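Long-range contact in CD1-2 antigen (Gallus gallus, PDB 3DBX), which probably binds lipid antigens in an MHC class I-like groove and displays them to T cells, as other CD1 molecules do: residues Ile119-Val127 with Pro138-Ser149. Sequence-based numbering, arbitrary orientation.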
# COMPACT_ATOMS: atom_id res chain seq x y z
N ILE A 119 12.72 12.13 -1.23
CA ILE A 119 13.27 11.46 -2.42
C ILE A 119 14.16 10.27 -2.02
O ILE A 119 15.00 10.40 -1.15
CB ILE A 119 14.08 12.45 -3.34
CG1 ILE A 119 13.21 13.68 -3.69
CG2 ILE A 119 14.51 11.76 -4.60
CD1 ILE A 119 13.90 14.76 -4.53
N GLY A 120 13.96 9.13 -2.68
CA GLY A 120 14.85 7.98 -2.54
C GLY A 120 15.53 7.57 -3.84
O GLY A 120 15.06 7.89 -4.94
N GLU A 121 16.65 6.87 -3.70
CA GLU A 121 17.31 6.24 -4.82
C GLU A 121 17.70 4.83 -4.42
O GLU A 121 18.18 4.60 -3.29
CB GLU A 121 18.55 7.05 -5.25
CG GLU A 121 19.29 6.50 -6.48
CD GLU A 121 20.20 5.33 -6.15
OE1 GLU A 121 20.79 5.30 -5.05
OE2 GLU A 121 20.31 4.40 -6.99
N GLY A 122 17.51 3.89 -5.34
CA GLY A 122 17.78 2.49 -5.06
C GLY A 122 17.07 1.96 -3.83
O GLY A 122 17.58 1.05 -3.18
N GLY A 123 15.91 2.52 -3.49
CA GLY A 123 15.10 1.98 -2.40
C GLY A 123 15.55 2.36 -1.00
O GLY A 123 15.18 1.72 -0.04
N ARG A 124 16.38 3.39 -0.89
CA ARG A 124 16.80 3.94 0.40
C ARG A 124 16.62 5.44 0.31
O ARG A 124 16.61 5.98 -0.79
CB ARG A 124 18.30 3.64 0.64
CG ARG A 124 18.65 2.15 0.65
CD ARG A 124 20.15 1.89 0.84
NE ARG A 124 20.97 2.47 -0.23
CZ ARG A 124 22.03 3.27 -0.04
NH1 ARG A 124 22.40 3.62 1.19
NH2 ARG A 124 22.72 3.71 -1.08
N ASP A 125 16.51 6.13 1.45
CA ASP A 125 16.40 7.59 1.46
C ASP A 125 17.59 8.23 0.77
O ASP A 125 18.70 7.69 0.81
CB ASP A 125 16.31 8.14 2.89
CG ASP A 125 15.24 7.47 3.72
OD1 ASP A 125 14.36 6.77 3.14
OD2 ASP A 125 15.28 7.61 4.97
N LEU A 126 17.34 9.37 0.12
CA LEU A 126 18.38 10.11 -0.60
C LEU A 126 18.48 11.58 -0.17
O LEU A 126 19.55 12.01 0.23
CB LEU A 126 18.22 9.98 -2.13
CG LEU A 126 19.23 10.74 -3.02
CD1 LEU A 126 20.63 10.20 -2.83
CD2 LEU A 126 18.82 10.70 -4.49
N VAL A 127 17.38 12.33 -0.29
CA VAL A 127 17.28 13.72 0.24
C VAL A 127 15.87 14.05 0.77
O VAL A 127 14.87 13.48 0.31
CB VAL A 127 17.71 14.83 -0.80
CG1 VAL A 127 19.19 14.74 -1.13
CG2 VAL A 127 16.87 14.77 -2.08
N PRO A 138 20.36 16.29 3.04
CA PRO A 138 20.88 14.98 2.64
C PRO A 138 20.54 13.87 3.65
O PRO A 138 20.65 14.09 4.86
CB PRO A 138 22.39 15.19 2.59
CG PRO A 138 22.58 16.66 2.57
CD PRO A 138 21.46 17.22 3.36
N GLN A 139 20.14 12.71 3.14
CA GLN A 139 19.76 11.56 3.97
C GLN A 139 20.85 10.48 4.03
O GLN A 139 20.87 9.66 4.95
CB GLN A 139 18.46 10.94 3.46
CG GLN A 139 17.23 11.87 3.45
CD GLN A 139 16.52 11.95 4.80
OE1 GLN A 139 17.15 12.21 5.83
NE2 GLN A 139 15.22 11.73 4.79
N ARG A 140 21.73 10.46 3.03
CA ARG A 140 22.90 9.59 3.03
C ARG A 140 24.13 10.47 2.88
O ARG A 140 23.99 11.68 2.66
CB ARG A 140 22.80 8.50 1.95
CG ARG A 140 22.81 8.99 0.52
CD ARG A 140 22.69 7.85 -0.48
NE ARG A 140 21.31 7.36 -0.58
CZ ARG A 140 20.82 6.73 -1.64
NH1 ARG A 140 21.58 6.53 -2.71
NH2 ARG A 140 19.55 6.32 -1.65
N SER A 141 25.33 9.90 3.01
CA SER A 141 26.55 10.72 3.03
C SER A 141 27.45 10.67 1.78
O SER A 141 28.65 10.91 1.88
CB SER A 141 27.35 10.49 4.33
OG SER A 141 27.86 9.17 4.41
N THR A 142 26.87 10.39 0.61
CA THR A 142 27.64 10.35 -0.65
C THR A 142 27.39 11.53 -1.63
O THR A 142 26.66 12.47 -1.30
CB THR A 142 27.48 8.98 -1.37
OG1 THR A 142 28.45 8.87 -2.42
CG2 THR A 142 26.06 8.79 -1.93
N LEU A 143 28.02 11.47 -2.81
CA LEU A 143 27.99 12.55 -3.82
C LEU A 143 26.60 12.83 -4.39
O LEU A 143 26.20 14.00 -4.47
CB LEU A 143 28.95 12.24 -4.97
CG LEU A 143 28.96 13.16 -6.21
CD1 LEU A 143 29.83 14.40 -6.00
CD2 LEU A 143 29.44 12.38 -7.42
N LEU A 144 25.89 11.78 -4.81
CA LEU A 144 24.57 11.97 -5.41
C LEU A 144 23.65 12.70 -4.44
O LEU A 144 22.86 13.55 -4.85
CB LEU A 144 23.95 10.63 -5.85
CG LEU A 144 22.50 10.63 -6.35
CD1 LEU A 144 22.39 11.19 -7.77
CD2 LEU A 144 21.92 9.23 -6.29
N ALA A 145 23.78 12.37 -3.15
CA ALA A 145 23.03 13.05 -2.10
C ALA A 145 23.45 14.50 -1.92
O ALA A 145 22.61 15.36 -1.70
CB ALA A 145 23.16 12.30 -0.78
N LYS A 146 24.75 14.77 -2.03
CA LYS A 146 25.30 16.12 -1.86
C LYS A 146 24.93 17.02 -3.04
O LYS A 146 24.61 18.19 -2.85
CB LYS A 146 26.83 16.05 -1.67
CG LYS A 146 27.53 17.39 -1.49
CD LYS A 146 29.05 17.21 -1.44
CE LYS A 146 29.78 18.55 -1.53
NZ LYS A 146 31.26 18.38 -1.64
N VAL A 147 24.98 16.46 -4.25
CA VAL A 147 24.70 17.18 -5.49
C VAL A 147 23.21 17.55 -5.60
O VAL A 147 22.87 18.71 -5.85
CB VAL A 147 25.17 16.37 -6.73
CG1 VAL A 147 24.62 16.96 -8.02
CG2 VAL A 147 26.70 16.30 -6.80
N MET A 148 22.33 16.57 -5.41
CA MET A 148 20.89 16.78 -5.50
C MET A 148 20.37 17.77 -4.46
O MET A 148 19.45 18.61 -4.79
CB MET A 148 20.14 15.46 -5.38
CG MET A 148 18.64 15.60 -5.51
SD MET A 148 17.84 14.02 -5.79
CE MET A 148 18.52 13.62 -7.41
N SER A 149 20.94 17.64 -3.20
CA SER A 149 20.53 18.50 -2.08
C SER A 149 20.95 19.96 -2.30
O SER A 149 20.21 20.87 -1.94
CB SER A 149 21.13 17.97 -0.78
OG SER A 149 20.62 18.67 0.35
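Arg140 reaches across to the hairpin of strands 113-121 and 124-130, and its guanidinium is gripped along its edge. Arg140 NH1 forms a salt bridge with Glu121 OE1 at 2.8 Å, almost straight and in the guanidinium plane, although the carboxylate plane is turned 69° from it. Arg140 NH2 donates a hydrogen bond to Glu121 O at 2.7 Å. On the side of NE, the group closes on one backbone oxygen: Asp125 O accepts from Arg140 NE at 3.0 Å, in the carbonyl plane, and from Arg140 NH2, which sits above that plane.

Both of its faces are covered. Leu126 CD1 lies over one, 3.7 Å from Arg140 CZ. The guanidinium of Arg124 is stacked offset on the other, with the planes 26° apart. The carboxylate of Glu121, also paired with Arg97, probably offsets the like charges.

Leu126 and Val127 form a classic beta bulge opposite Ile119, whose O accepts from both of their backbone N atoms. With CG anti to the backbone N (chi1 178°), the branches of Leu126 divide the work. CD1 meets Leu144 and Ala145, whereas Leu126 CD2 rests 3.7 Å from Met148 SD. Val127 CG2 touches the same sulfur, and Val127 CG1 packs against Ser149 CB at 3.8 Å. Leu126 O accepts from Gln139 N.

The contact ties this hairpin, near one edge of the MHC-like groove floor, to the start of helix 143-154. Asp125 OD1 is hydrogen-bonded to an aromatic side chain of the chain of another protein. Ile119 touches bound palmitic acid. Met148 continues onto Phe99 of strand 97-107 and onto helix 77-89. Trp136 of edge strand 135-138 packs on Ile119, Val127 and Ser149.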